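Local coordinates for protein possible flavin reductase (Haemophilus somnus 129PT, PDB 2R0X) that probably binds FMN and reduces flavins with NADPH, as expected of a flavin reductase-like protein with a split-barrel fold, at residues I21-G26 / V67-T72; G29-T34 / Y59-K64; C51-A56 / G127-L132; F116-T121 / C134-I139. One frame throughout, in Å; residues are numbered along the deposited sequence.

Three contacts pair strands of one curled antiparallel sheet, the split barrel of the flavin reductase family, and contact 2 packs a helix on it. Contact 1 pairs strands 17-25 and 67-72. Contact 2 lays helix 59-65 against strand 30-43, the neighbour of 17-25, about 8 Å from contact 1 between centres. Contact 3 joins strands 46-53 and 129-141. Contact 4 pairs 129-141 with 114-126, which borders 67-72. Contacts 3 and 4 both touch the second subunit. Along the chain, contact 2 falls between the segments of contact 1, and contact 4 follows both. Contact 3 alternates with the other three, so distant parts of the chain meet in the barrel. F62, I52, L68, I120 and L132 pack between the contacts.

Contact 1 of 4, residues I21-G26 / V67-T72; sequences IVTTSG and VLMVNT
N71 grips I21 twice, with its backbone N and with its side-chain amide. Segments 21-26 and 67-72 are antiparallel neighbours in the barrel sheet. I21-N71 and T23-M69 are hydrogen-bonded pairs, and V22-V70 between them is a non-hydrogen-bonded pair. The N71 side chain starts with CB 3.2 Å from I21 O. CG lies anti to the carbonyl carbon (chi1 -60°), which keeps the amide over the neighbouring strand. ND2 then donates to I21 O at 2.9 Å with an angle of 149° at the hydrogen. N71 N donates to the same oxygen, and the two donors come from opposite faces of the carbonyl plane. ND2 also passes T23 CG2 at 3.6 Å. At the other branch OD1 accepts from N115 ND2 and L109 N.

T23 N donates to M69 O, and M69 N returns a bond to T23 O. T23 OG1 rests 3.3 Å from the CB of selenomethionine M69 and is hydrogen-bonded to P107 O. Further along, T24 OG1 donates to V67 O at 2.7 Å, approaching from above the carbonyl plane. OG1 is anti to the backbone N (chi1 -167°), which turns it to the V67 strand. Around V22 the contact is apolar. V22 CG1 meets L68 CD2 at 4.0 Å, and F62 of helix 59-65 packs on both residues. The buried amide of N71 therefore has partners at both ends, which probably fixes its flip and ties the strand pair to the 107-109 region.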
loop_
_atom_site.group_PDB
_atom_site.type_symbol
_atom_site.label_atom_id
_atom_site.label_comp_id
_atom_site.label_asym_id
_atom_site.label_seq_id
_atom_site.Cartn_x
_atom_site.Cartn_y
_atom_site.Cartn_z
ATOM N N ILE A 21 4.556 -12.201 0.566
ATOM C CA ILE A 21 4.808 -13.126 -0.516
ATOM C C ILE A 21 3.434 -13.501 -1.083
ATOM O O ILE A 21 2.549 -13.984 -0.337
ATOM C CB ILE A 21 5.624 -14.340 -0.100
ATOM C CG1 ILE A 21 7.039 -13.893 0.266
ATOM C CG2 ILE A 21 5.674 -15.352 -1.252
ATOM C CD1 ILE A 21 7.899 -14.986 0.919
ATOM N N VAL A 22 3.207 -13.166 -2.342
ATOM C CA VAL A 22 1.917 -13.336 -2.999
ATOM C C VAL A 22 2.015 -14.593 -3.829
ATOM O O VAL A 22 2.881 -14.700 -4.680
ATOM C CB VAL A 22 1.611 -12.106 -3.850
ATOM C CG1 VAL A 22 0.289 -12.315 -4.639
ATOM C CG2 VAL A 22 1.544 -10.838 -2.938
ATOM N N THR A 23 1.095 -15.538 -3.625
ATOM C CA THR A 23 1.203 -16.845 -4.266
ATOM C C THR A 23 -0.101 -17.202 -4.966
ATOM O O THR A 23 -1.152 -16.655 -4.716
ATOM C CB THR A 23 1.470 -17.922 -3.216
ATOM O OG1 THR A 23 0.371 -17.979 -2.336
ATOM C CG2 THR A 23 2.766 -17.650 -2.442
ATOM N N THR A 24 0.017 -18.193 -5.847
ATOM C CA THR A 24 -1.117 -18.798 -6.519
ATOM C C THR A 24 -0.718 -20.247 -6.836
ATOM O O THR A 24 0.446 -20.642 -6.742
ATOM C CB THR A 24 -1.559 -18.006 -7.776
ATOM O OG1 THR A 24 -2.840 -18.464 -8.206
ATOM C CG2 THR A 24 -0.562 -18.125 -8.929
ATOM N N SER A 25 -1.724 -21.016 -7.253
ATOM C CA SER A 25 -1.608 -22.453 -7.490
ATOM C C SER A 25 -1.873 -22.820 -8.923
ATOM O O SER A 25 -2.823 -22.292 -9.516
ATOM C CB SER A 25 -2.724 -23.138 -6.748
ATOM O OG SER A 25 -3.911 -22.906 -7.495
ATOM N N GLY A 26 -1.211 -23.878 -9.391
ATOM C CA GLY A 26 -1.245 -24.174 -10.791
ATOM C C GLY A 26 -1.007 -25.653 -10.956
ATOM O O GLY A 26 -0.746 -26.378 -9.985
ATOM N N VAL A 67 -6.922 -16.448 -8.602
ATOM C CA VAL A 67 -6.915 -16.472 -7.147
ATOM C C VAL A 67 -5.501 -16.183 -6.699
ATOM O O VAL A 67 -4.551 -16.448 -7.456
ATOM C CB VAL A 67 -7.390 -17.838 -6.590
ATOM C CG1 VAL A 67 -8.912 -18.034 -6.864
ATOM C CG2 VAL A 67 -6.580 -19.000 -7.132
ATOM N N LEU A 68 -5.349 -15.649 -5.494
ATOM C CA LEU A 68 -4.026 -15.455 -4.922
ATOM C C LEU A 68 -4.167 -15.472 -3.409
ATOM O O LEU A 68 -5.218 -15.226 -2.851
ATOM C CB LEU A 68 -3.361 -14.176 -5.430
ATOM C CG LEU A 68 -3.985 -12.826 -5.191
ATOM C CD1 LEU A 68 -3.804 -12.347 -3.766
ATOM C CD2 LEU A 68 -3.346 -11.811 -6.122
HETATM N N MSE A 69 -3.023 -15.697 -2.768
HETATM C CA MSE A 69 -2.864 -15.574 -1.320
HETATM C C MSE A 69 -1.863 -14.468 -1.029
HETATM O O MSE A 69 -0.763 -14.494 -1.599
HETATM C CB MSE A 69 -2.322 -16.887 -0.777
HETATM C CG MSE A 69 -2.086 -16.903 0.727
HETATM SE SE MSE A 69 -3.619 -17.202 1.845
HETATM C CE MSE A 69 -3.959 -19.004 1.160
ATOM N N VAL A 70 -2.225 -13.521 -0.168
ATOM C CA VAL A 70 -1.261 -12.552 0.346
ATOM C C VAL A 70 -0.752 -13.105 1.677
ATOM O O VAL A 70 -1.512 -13.236 2.620
ATOM C CB VAL A 70 -1.865 -11.155 0.540
ATOM C CG1 VAL A 70 -0.858 -10.200 1.150
ATOM C CG2 VAL A 70 -2.341 -10.615 -0.831
ATOM N N ASN A 71 0.534 -13.434 1.712
ATOM C CA ASN A 71 1.192 -13.925 2.937
ATOM C C ASN A 71 2.086 -12.831 3.508
ATOM O O ASN A 71 3.186 -12.584 2.970
ATOM C CB ASN A 71 2.047 -15.158 2.585
ATOM C CG ASN A 71 1.242 -16.277 1.998
ATOM O OD1 ASN A 71 0.522 -16.982 2.718
ATOM N ND2 ASN A 71 1.345 -16.463 0.692
ATOM N N THR A 72 1.575 -12.142 4.500
ATOM C CA THR A 72 2.319 -11.021 5.097
ATOM C C THR A 72 3.385 -11.574 6.040
ATOM O O THR A 72 3.097 -12.499 6.805
ATOM C CB THR A 72 1.338 -10.115 5.839
ATOM O OG1 THR A 72 0.294 -9.706 4.962
ATOM C CG2 THR A 72 2.072 -8.864 6.430
#

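Contact 2 of 4, residues G29-T34 / Y59-K64; sequences GQHGFT and YEHFVK. With ACT (acetate ion), chain F; SO4 (sulfate ion), chain I.
Strand 30-34 runs across helix 59-64 at 119°, with 8.8 Å between the segment axes at closest approach. The H31 and H61 rings meet in a face-to-face stack, with centroids 3.5 Å apart and planes at 12°. CG of each histidine lies anti to its carbonyl carbon, and this brings the two rings flat against each other. H61 CB also sits over the H31 face, 4.1 Å from its centroid, as a CH-pi contact.

Two anions, probably from the crystallisation liquor, hold the ring edges. One acetate spans the pair: H31 NE2 donates to its OXT at 3.0 Å and H61 ND1 to its O at 3.1 Å. On its other nitrogen, H61 NE2 donates to a sulfate O2 at 2.8 Å, near the ring plane. The acetate bridges the two rings and, in this crystal, probably helps fix how they are turned. In the split barrel, this helix covers the strand pair 17-25 and 30-43, whose backbone bonds join T24 to H31 and V22 to F33.

Further along the strand, F33 turns its edge to the face of F62 in an offset edge-to-face pair. The planes are at 83° and F33 CE1 is 3.6 Å from F62 CZ. G32 CA lies at the edge of the F62 ring. V22, T24 and I52 also pack on F62, while F33 reaches V50 and I52.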
loop_
_atom_site.group_PDB
_atom_site.type_symbol
_atom_site.label_atom_id
_atom_site.label_comp_id
_atom_site.label_asym_id
_atom_site.label_seq_id
_atom_site.Cartn_x
_atom_site.Cartn_y
_atom_site.Cartn_z
ATOM N N GLY A 29 2.232 -25.864 -11.092
ATOM C CA GLY A 29 2.568 -26.086 -9.680
ATOM C C GLY A 29 2.377 -24.776 -8.943
ATOM O O GLY A 29 1.518 -23.953 -9.365
ATOM N N GLN A 30 3.157 -24.558 -7.867
ATOM C CA GLN A 30 3.069 -23.308 -7.076
ATOM C C GLN A 30 3.869 -22.142 -7.690
ATOM O O GLN A 30 4.916 -22.342 -8.298
ATOM C CB GLN A 30 3.555 -23.524 -5.638
ATOM C CG GLN A 30 2.941 -24.728 -4.879
ATOM C CD GLN A 30 3.767 -25.201 -3.614
ATOM O OE1 GLN A 30 3.238 -25.281 -2.478
ATOM N NE2 GLN A 30 5.040 -25.548 -3.828
ATOM N N HIS A 31 3.351 -20.928 -7.517
ATOM C CA HIS A 31 3.982 -19.723 -8.074
ATOM C C HIS A 31 3.862 -18.636 -7.032
ATOM O O HIS A 31 2.846 -18.527 -6.368
ATOM C CB HIS A 31 3.299 -19.275 -9.367
ATOM C CG HIS A 31 3.262 -20.358 -10.376
ATOM N ND1 HIS A 31 4.320 -20.651 -11.198
ATOM C CD2 HIS A 31 2.319 -21.288 -10.632
ATOM C CE1 HIS A 31 4.015 -21.684 -11.962
ATOM N NE2 HIS A 31 2.798 -22.087 -11.641
ATOM N N GLY A 32 4.873 -17.815 -6.910
ATOM C CA GLY A 32 4.718 -16.666 -6.018
ATOM C C GLY A 32 5.781 -15.634 -6.252
ATOM O O GLY A 32 6.740 -15.865 -6.976
ATOM N N PHE A 33 5.627 -14.493 -5.598
ATOM C CA PHE A 33 6.557 -13.385 -5.700
ATOM C C PHE A 33 6.453 -12.503 -4.464
ATOM O O PHE A 33 5.411 -12.364 -3.871
ATOM C CB PHE A 33 6.345 -12.558 -6.988
ATOM C CG PHE A 33 5.033 -11.812 -7.050
ATOM C CD1 PHE A 33 3.878 -12.445 -7.464
ATOM C CD2 PHE A 33 4.929 -10.457 -6.729
ATOM C CE1 PHE A 33 2.676 -11.791 -7.543
ATOM C CE2 PHE A 33 3.667 -9.798 -6.818
ATOM C CZ PHE A 33 2.569 -10.486 -7.218
ATOM N N THR A 34 7.574 -11.869 -4.133
ATOM C CA THR A 34 7.614 -10.877 -3.050
ATOM C C THR A 34 6.999 -9.568 -3.528
ATOM O O THR A 34 7.337 -9.090 -4.618
ATOM C CB THR A 34 9.040 -10.679 -2.561
ATOM O OG1 THR A 34 9.528 -11.940 -2.132
ATOM C CG2 THR A 34 9.118 -9.691 -1.401
ATOM N N TYR A 59 3.364 -13.335 -13.768
ATOM C CA TYR A 59 2.120 -12.670 -14.120
ATOM C C TYR A 59 1.056 -13.581 -14.712
ATOM O O TYR A 59 -0.085 -13.570 -14.277
ATOM C CB TYR A 59 2.416 -11.537 -15.070
ATOM C CG TYR A 59 1.187 -10.837 -15.548
ATOM C CD1 TYR A 59 0.477 -9.993 -14.741
ATOM C CD2 TYR A 59 0.818 -10.933 -16.854
ATOM C CE1 TYR A 59 -0.629 -9.289 -15.246
ATOM C CE2 TYR A 59 -0.268 -10.270 -17.376
ATOM C CZ TYR A 59 -0.991 -9.435 -16.574
ATOM O OH TYR A 59 -2.070 -8.772 -17.134
ATOM N N GLU A 60 1.396 -14.346 -15.732
ATOM C CA GLU A 60 0.334 -15.079 -16.407
ATOM C C GLU A 60 -0.271 -16.203 -15.543
ATOM O O GLU A 60 -1.399 -16.629 -15.813
ATOM C CB GLU A 60 0.778 -15.600 -17.776
ATOM C CG GLU A 60 1.064 -14.492 -18.789
ATOM C CD GLU A 60 -0.164 -13.686 -19.244
ATOM O OE1 GLU A 60 -1.317 -14.045 -18.946
ATOM O OE2 GLU A 60 0.038 -12.670 -19.934
ATOM N N HIS A 61 0.441 -16.652 -14.504
ATOM C CA HIS A 61 -0.123 -17.622 -13.597
ATOM C C HIS A 61 -1.271 -17.026 -12.794
ATOM O O HIS A 61 -2.291 -17.643 -12.558
ATOM C CB HIS A 61 0.997 -18.144 -12.661
ATOM C CG HIS A 61 2.191 -18.708 -13.398
ATOM N ND1 HIS A 61 2.138 -19.901 -14.091
ATOM C CD2 HIS A 61 3.453 -18.244 -13.563
ATOM C CE1 HIS A 61 3.310 -20.137 -14.654
ATOM N NE2 HIS A 61 4.131 -19.155 -14.344
ATOM N N PHE A 62 -1.138 -15.756 -12.428
ATOM C CA PHE A 62 -2.177 -15.053 -11.699
ATOM C C PHE A 62 -3.380 -14.772 -12.618
ATOM O O PHE A 62 -4.524 -14.907 -12.227
ATOM C CB PHE A 62 -1.597 -13.793 -11.033
ATOM C CG PHE A 62 -0.694 -14.142 -9.892
ATOM C CD1 PHE A 62 -1.179 -14.300 -8.619
ATOM C CD2 PHE A 62 0.642 -14.451 -10.141
ATOM C CE1 PHE A 62 -0.316 -14.678 -7.556
ATOM C CE2 PHE A 62 1.494 -14.916 -9.097
ATOM C CZ PHE A 62 1.014 -14.963 -7.818
ATOM N N VAL A 63 -3.096 -14.350 -13.832
ATOM C CA VAL A 63 -4.153 -14.113 -14.825
ATOM C C VAL A 63 -4.938 -15.400 -15.076
ATOM O O VAL A 63 -6.164 -15.370 -15.217
ATOM C CB VAL A 63 -3.573 -13.551 -16.157
ATOM C CG1 VAL A 63 -4.661 -13.445 -17.226
ATOM C CG2 VAL A 63 -2.969 -12.221 -15.902
ATOM N N LYS A 64 -4.238 -16.513 -15.224
ATOM C CA LYS A 64 -4.878 -17.798 -15.568
ATOM C C LYS A 64 -5.738 -18.273 -14.397
ATOM O O LYS A 64 -6.900 -18.672 -14.561
ATOM C CB LYS A 64 -3.815 -18.863 -15.867
ATOM C CG LYS A 64 -4.354 -20.284 -15.988
HETATM C C ACT F . -0.085 -22.698 -14.234
HETATM O O ACT F . 0.666 -22.464 -15.165
HETATM O OXT ACT F . 0.510 -23.072 -13.224
HETATM C CH3 ACT F . -1.579 -22.733 -14.385
HETATM S S SO4 I . 7.702 -20.565 -14.070
HETATM O O1 SO4 I . 6.863 -21.751 -13.840
HETATM O O2 SO4 I . 6.906 -19.540 -14.756
HETATM O O3 SO4 I . 8.850 -20.953 -14.913
HETATM O O4 SO4 I . 8.216 -20.113 -12.777
#

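Contact 3 of 4, residues C51-A56 / G127-L132; sequences CINSNA and GTHDIL. With ACT (acetate ion), chain B.
An Asx turn and a type I turn end strand 46-53 where it pairs with the start of strand 129-141 in the split barrel. I52-D130 is the antiparallel hydrogen-bonded pair: D130 N donates to I52 O at 2.8 Å, and I52 N returns a bond to D130 O. C51-I131 and N53-H129 flank it as non-hydrogen-bonded pairs. Past the strand, S54 N donates to T128 O at 2.9 Å.

N53 does two jobs. Its OD1 accepts from N55 N at 2.8 Å, which closes the Asx turn; N55 ND2 donates to the same oxygen. CG is anti to the backbone N (chi1 -169°), and ND2 is directed to an acetate OXT. This bond is almost straight, at 173°. H129 lays one ring face over N53 CA, a CH-pi contact with the carbon 3.9 Å from the centroid. Its NE2 donates to the acetate O at 3.0 Å, at the ring edge. At the other nitrogen, ND1 shares a hydrogen bond with T128 OG1. In this crystal the histidine is held at both nitrogens, which probably fixes its rotation. The acetate probably comes from the crystallisation liquor.

Beside the turn, a water lies within hydrogen-bonding distance of S54 OG, G127 O and D130 OD1, with more acceptors than it has protons for. On the face of I52 and D130, I52 CG2 packs across L132 CD1 at 3.9 Å. Around the contact, Y59 OH of helix 59-65 bonds D130 OD2, and F62 of that helix covers I52. T42 of the second subunit bonds T128 OG1 and packs on H129, while strand 114-126 lies against D130, I131 and L132.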
loop_
_atom_site.group_PDB
_atom_site.type_symbol
_atom_site.label_atom_id
_atom_site.label_comp_id
_atom_site.label_asym_id
_atom_site.label_seq_id
_atom_site.Cartn_x
_atom_site.Cartn_y
_atom_site.Cartn_z
ATOM N N CYS A 51 -0.352 -4.904 -6.637
ATOM C CA CYS A 51 0.220 -4.463 -7.902
ATOM C C CYS A 51 1.245 -5.515 -8.383
ATOM O O CYS A 51 1.986 -6.083 -7.580
ATOM C CB CYS A 51 0.830 -3.081 -7.805
ATOM S SG CYS A 51 -0.278 -1.811 -7.300
ATOM N N ILE A 52 1.238 -5.803 -9.673
ATOM C CA ILE A 52 2.058 -6.856 -10.249
ATOM C C ILE A 52 2.633 -6.299 -11.543
ATOM O O ILE A 52 1.954 -5.593 -12.312
ATOM C CB ILE A 52 1.273 -8.181 -10.467
ATOM C CG1 ILE A 52 2.220 -9.339 -10.807
ATOM C CG2 ILE A 52 0.151 -7.981 -11.460
ATOM C CD1 ILE A 52 1.523 -10.707 -10.792
ATOM N N ASN A 53 3.897 -6.644 -11.799
ATOM C CA ASN A 53 4.530 -6.318 -13.059
ATOM C C ASN A 53 3.981 -7.262 -14.126
ATOM O O ASN A 53 4.119 -8.481 -14.009
ATOM C CB ASN A 53 6.066 -6.401 -12.960
ATOM C CG ASN A 53 6.746 -5.810 -14.194
ATOM O OD1 ASN A 53 6.398 -6.130 -15.311
ATOM N ND2 ASN A 53 7.725 -4.928 -13.970
ATOM N N SER A 54 3.348 -6.712 -15.156
ATOM C CA SER A 54 2.709 -7.553 -16.163
ATOM C C SER A 54 3.677 -8.240 -17.103
ATOM O O SER A 54 3.273 -9.055 -17.915
ATOM C CB SER A 54 1.641 -6.828 -16.940
ATOM O OG SER A 54 2.226 -5.784 -17.638
ATOM N N ASN A 55 4.953 -7.949 -16.941
ATOM C CA ASN A 55 6.004 -8.588 -17.692
ATOM C C ASN A 55 6.732 -9.651 -16.888
ATOM O O ASN A 55 7.632 -10.301 -17.419
ATOM C CB ASN A 55 7.011 -7.533 -18.161
ATOM C CG ASN A 55 6.334 -6.391 -18.887
ATOM O OD1 ASN A 55 5.921 -6.582 -20.021
ATOM N ND2 ASN A 55 6.124 -5.223 -18.199
ATOM N N ALA A 56 6.381 -9.817 -15.616
ATOM C CA ALA A 56 7.066 -10.732 -14.748
ATOM C C ALA A 56 6.738 -12.170 -15.093
ATOM O O ALA A 56 5.639 -12.466 -15.534
ATOM C CB ALA A 56 6.680 -10.454 -13.308
ATOM N N GLY A 127 -0.017 0.528 -17.453
ATOM C CA GLY A 127 1.258 0.436 -18.134
ATOM C C GLY A 127 1.986 -0.883 -17.911
ATOM O O GLY A 127 1.478 -1.932 -18.262
ATOM N N THR A 128 3.198 -0.808 -17.368
ATOM C CA THR A 128 3.987 -2.012 -17.122
ATOM C C THR A 128 3.444 -2.852 -15.954
ATOM O O THR A 128 3.910 -3.968 -15.763
ATOM C CB THR A 128 5.439 -1.691 -16.818
ATOM O OG1 THR A 128 5.477 -0.851 -15.675
ATOM C CG2 THR A 128 6.112 -1.027 -18.016
ATOM N N HIS A 129 2.521 -2.305 -15.171
ATOM C CA HIS A 129 1.952 -3.032 -14.047
ATOM C C HIS A 129 0.456 -3.147 -14.213
ATOM O O HIS A 129 -0.206 -2.353 -14.904
ATOM C CB HIS A 129 2.298 -2.344 -12.704
ATOM C CG HIS A 129 3.723 -2.480 -12.337
ATOM N ND1 HIS A 129 4.746 -1.910 -13.059
ATOM C CD2 HIS A 129 4.301 -3.121 -11.305
ATOM C CE1 HIS A 129 5.904 -2.195 -12.472
ATOM N NE2 HIS A 129 5.659 -2.960 -11.431
ATOM N N ASP A 130 -0.089 -4.131 -13.516
ATOM C CA ASP A 130 -1.528 -4.254 -13.357
ATOM C C ASP A 130 -1.850 -4.120 -11.855
ATOM O O ASP A 130 -1.035 -4.421 -10.981
ATOM C CB ASP A 130 -2.060 -5.617 -13.804
ATOM C CG ASP A 130 -2.221 -5.792 -15.286
ATOM O OD1 ASP A 130 -1.959 -4.876 -16.050
ATOM O OD2 ASP A 130 -2.652 -6.917 -15.673
ATOM N N ILE A 131 -3.075 -3.671 -11.605
ATOM C CA ILE A 131 -3.679 -3.687 -10.286
ATOM C C ILE A 131 -4.651 -4.874 -10.243
ATOM O O ILE A 131 -5.583 -4.966 -11.051
ATOM C CB ILE A 131 -4.431 -2.407 -9.953
ATOM C CG1 ILE A 131 -3.526 -1.193 -10.127
ATOM C CG2 ILE A 131 -5.010 -2.440 -8.523
ATOM C CD1 ILE A 131 -4.302 0.151 -10.041
ATOM N N LEU A 132 -4.396 -5.797 -9.317
ATOM C CA LEU A 132 -5.250 -6.938 -9.060
ATOM C C LEU A 132 -6.170 -6.574 -7.899
ATOM O O LEU A 132 -5.704 -6.318 -6.803
ATOM C CB LEU A 132 -4.430 -8.177 -8.743
ATOM C CG LEU A 132 -3.292 -8.527 -9.642
ATOM C CD1 LEU A 132 -2.484 -9.721 -9.152
ATOM C CD2 LEU A 132 -3.767 -8.767 -11.062
HETATM C C ACT B . 8.296 -4.871 -10.227
HETATM O O ACT B . 7.448 -4.409 -9.434
HETATM O OXT ACT B . 8.757 -4.086 -11.080
HETATM C CH3 ACT B . 8.696 -6.311 -10.207
HETATM O O HOH W 1 -0.151 -4.045 -17.884
#

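Contact 4 of 4, residues F116-T121 / C134-I139; sequences FDCEIT and CKIVDI
C118 packs against both C134 and I136 of the facing strand at the apolar centre of this pair. Its CB is 3.7 Å from C134 CB, and its SG is 3.9 Å from I136 CG1. The thiol is anti to the carbonyl carbon (chi1 -55°), which puts it against both I136 CG1 and C134 CB. At one end F116 CD2 touches I136 CD1 at 4.0 Å and I139 CG1. F116 and I139 lie side by side and point the same way. At the other end I120 CG1 reaches C134 SG. A11 of the second subunit packs on F116 and I139, and its F8 packs on I136.

The backbone is regular around E119 and K135, where E119 N donates to K135 O and K135 N to E119 O, both at 2.9 Å. It changes at D117. D117 O accepts from V137 N at 2.8 Å and also from D138 N at 3.3 Å, while D117 N donates to D138 O.

On the polar face V137 CG1 lies against the carboxylate carbon of E119, CD, at 3.7 Å, the two side chains at about a right angle. E119 and K135 extend side by side, and a water joins E119 OE1 to K135 NZ. The D117 and D138 carboxylates have their own donors, D117 from T104 OG1 and T103 N, D138 from T103 OG1. The doubled residues V137 and D138 opposite D117 form a classic beta bulge in the long hairpin 114-126/129-141 of the split barrel.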
loop_
_atom_site.group_PDB
_atom_site.type_symbol
_atom_site.label_atom_id
_atom_site.label_comp_id
_atom_site.label_asym_id
_atom_site.label_seq_id
_atom_site.Cartn_x
_atom_site.Cartn_y
_atom_site.Cartn_z
ATOM N N PHE A 116 -4.116 -13.792 3.719
ATOM C CA PHE A 116 -5.378 -13.389 3.103
ATOM C C PHE A 116 -5.565 -14.158 1.808
ATOM O O PHE A 116 -4.816 -13.990 0.869
ATOM C CB PHE A 116 -5.373 -11.903 2.739
ATOM C CG PHE A 116 -5.053 -10.939 3.842
ATOM C CD1 PHE A 116 -3.751 -10.569 4.109
ATOM C CD2 PHE A 116 -6.052 -10.346 4.561
ATOM C CE1 PHE A 116 -3.464 -9.609 5.087
ATOM C CE2 PHE A 116 -5.752 -9.358 5.520
ATOM C CZ PHE A 116 -4.452 -9.026 5.761
ATOM N N ASP A 117 -6.559 -15.058 1.784
ATOM C CA ASP A 117 -6.840 -15.864 0.575
ATOM C C ASP A 117 -7.917 -15.151 -0.224
ATOM O O ASP A 117 -8.907 -14.765 0.347
ATOM C CB ASP A 117 -7.320 -17.268 0.997
ATOM C CG ASP A 117 -7.119 -18.294 -0.100
ATOM O OD1 ASP A 117 -6.522 -17.958 -1.134
ATOM O OD2 ASP A 117 -7.560 -19.450 0.108
ATOM N N CYS A 118 -7.646 -14.958 -1.509
ATOM C CA CYS A 118 -8.414 -14.035 -2.325
ATOM C C CYS A 118 -8.773 -14.565 -3.694
ATOM O O CYS A 118 -8.100 -15.376 -4.301
ATOM C CB CYS A 118 -7.597 -12.758 -2.551
ATOM S SG CYS A 118 -6.978 -11.899 -1.087
ATOM N N GLU A 119 -9.892 -14.013 -4.167
ATOM C CA GLU A 119 -10.295 -14.132 -5.556
ATOM C C GLU A 119 -9.931 -12.856 -6.285
ATOM O O GLU A 119 -10.183 -11.769 -5.774
ATOM C CB GLU A 119 -11.816 -14.354 -5.656
ATOM C CG GLU A 119 -12.240 -15.726 -5.116
ATOM C CD GLU A 119 -13.722 -15.925 -4.942
ATOM O OE1 GLU A 119 -14.521 -14.969 -5.090
ATOM O OE2 GLU A 119 -14.073 -17.079 -4.585
ATOM N N ILE A 120 -9.345 -12.979 -7.481
ATOM C CA ILE A 120 -8.938 -11.785 -8.261
ATOM C C ILE A 120 -10.167 -11.429 -9.058
ATOM O O ILE A 120 -10.423 -11.983 -10.126
ATOM C CB ILE A 120 -7.742 -12.075 -9.163
ATOM C CG1 ILE A 120 -6.534 -12.572 -8.351
ATOM C CG2 ILE A 120 -7.361 -10.814 -9.984
ATOM C CD1 ILE A 120 -5.351 -12.956 -9.156
ATOM N N THR A 121 -10.907 -10.476 -8.545
ATOM C CA THR A 121 -12.188 -10.152 -9.053
ATOM C C THR A 121 -12.073 -9.403 -10.383
ATOM O O THR A 121 -12.817 -9.672 -11.327
ATOM C CB THR A 121 -12.893 -9.352 -7.995
ATOM O OG1 THR A 121 -12.763 -10.067 -6.733
ATOM C CG2 THR A 121 -14.337 -9.147 -8.395
ATOM N N CYS A 134 -8.821 -7.729 -5.305
ATOM C CA CYS A 134 -8.889 -9.064 -4.704
ATOM C C CYS A 134 -9.885 -9.123 -3.554
ATOM O O CYS A 134 -9.618 -8.628 -2.468
ATOM C CB CYS A 134 -7.497 -9.421 -4.176
ATOM S SG CYS A 134 -6.221 -9.513 -5.448
ATOM N N LYS A 135 -10.981 -9.827 -3.781
ATOM C CA LYS A 135 -11.958 -10.071 -2.747
ATOM C C LYS A 135 -11.386 -11.126 -1.801
ATOM O O LYS A 135 -10.999 -12.205 -2.232
ATOM C CB LYS A 135 -13.263 -10.576 -3.358
ATOM C CG LYS A 135 -14.303 -10.872 -2.325
ATOM C CD LYS A 135 -15.552 -11.555 -2.955
ATOM C CE LYS A 135 -16.504 -11.991 -1.927
ATOM N NZ LYS A 135 -17.654 -12.620 -2.661
ATOM N N ILE A 136 -11.399 -10.848 -0.518
ATOM C CA ILE A 136 -10.868 -11.774 0.499
ATOM C C ILE A 136 -11.923 -12.814 0.835
ATOM O O ILE A 136 -13.045 -12.481 1.189
ATOM C CB ILE A 136 -10.415 -11.035 1.769
ATOM C CG1 ILE A 136 -9.313 -10.016 1.393
ATOM C CG2 ILE A 136 -9.951 -12.006 2.824
ATOM C CD1 ILE A 136 -9.160 -8.957 2.431
ATOM N N VAL A 137 -11.571 -14.084 0.698
ATOM C CA VAL A 137 -12.507 -15.170 0.971
ATOM C C VAL A 137 -12.106 -16.037 2.161
ATOM O O VAL A 137 -12.940 -16.819 2.613
ATOM C CB VAL A 137 -12.788 -16.027 -0.264
ATOM C CG1 VAL A 137 -13.431 -15.150 -1.373
ATOM C CG2 VAL A 137 -11.526 -16.706 -0.777
ATOM N N ASP A 138 -10.891 -15.890 2.710
ATOM C CA ASP A 138 -10.510 -16.611 3.912
ATOM C C ASP A 138 -9.309 -15.854 4.496
ATOM O O ASP A 138 -8.554 -15.249 3.766
ATOM C CB ASP A 138 -10.188 -18.099 3.558
ATOM C CG ASP A 138 -10.364 -19.058 4.682
ATOM O OD1 ASP A 138 -10.450 -18.630 5.855
ATOM O OD2 ASP A 138 -10.385 -20.287 4.364
ATOM N N ILE A 139 -9.172 -15.887 5.814
ATOM C CA ILE A 139 -8.098 -15.170 6.518
ATOM C C ILE A 139 -7.589 -16.085 7.610
ATOM O O ILE A 139 -8.356 -16.745 8.292
ATOM C CB ILE A 139 -8.576 -13.853 7.142
ATOM C CG1 ILE A 139 -8.946 -12.827 6.080
ATOM C CG2 ILE A 139 -7.537 -13.262 8.126
ATOM C CD1 ILE A 139 -9.438 -11.465 6.606
HETATM O O HOH W 2 -16.987 -14.964 -3.901
#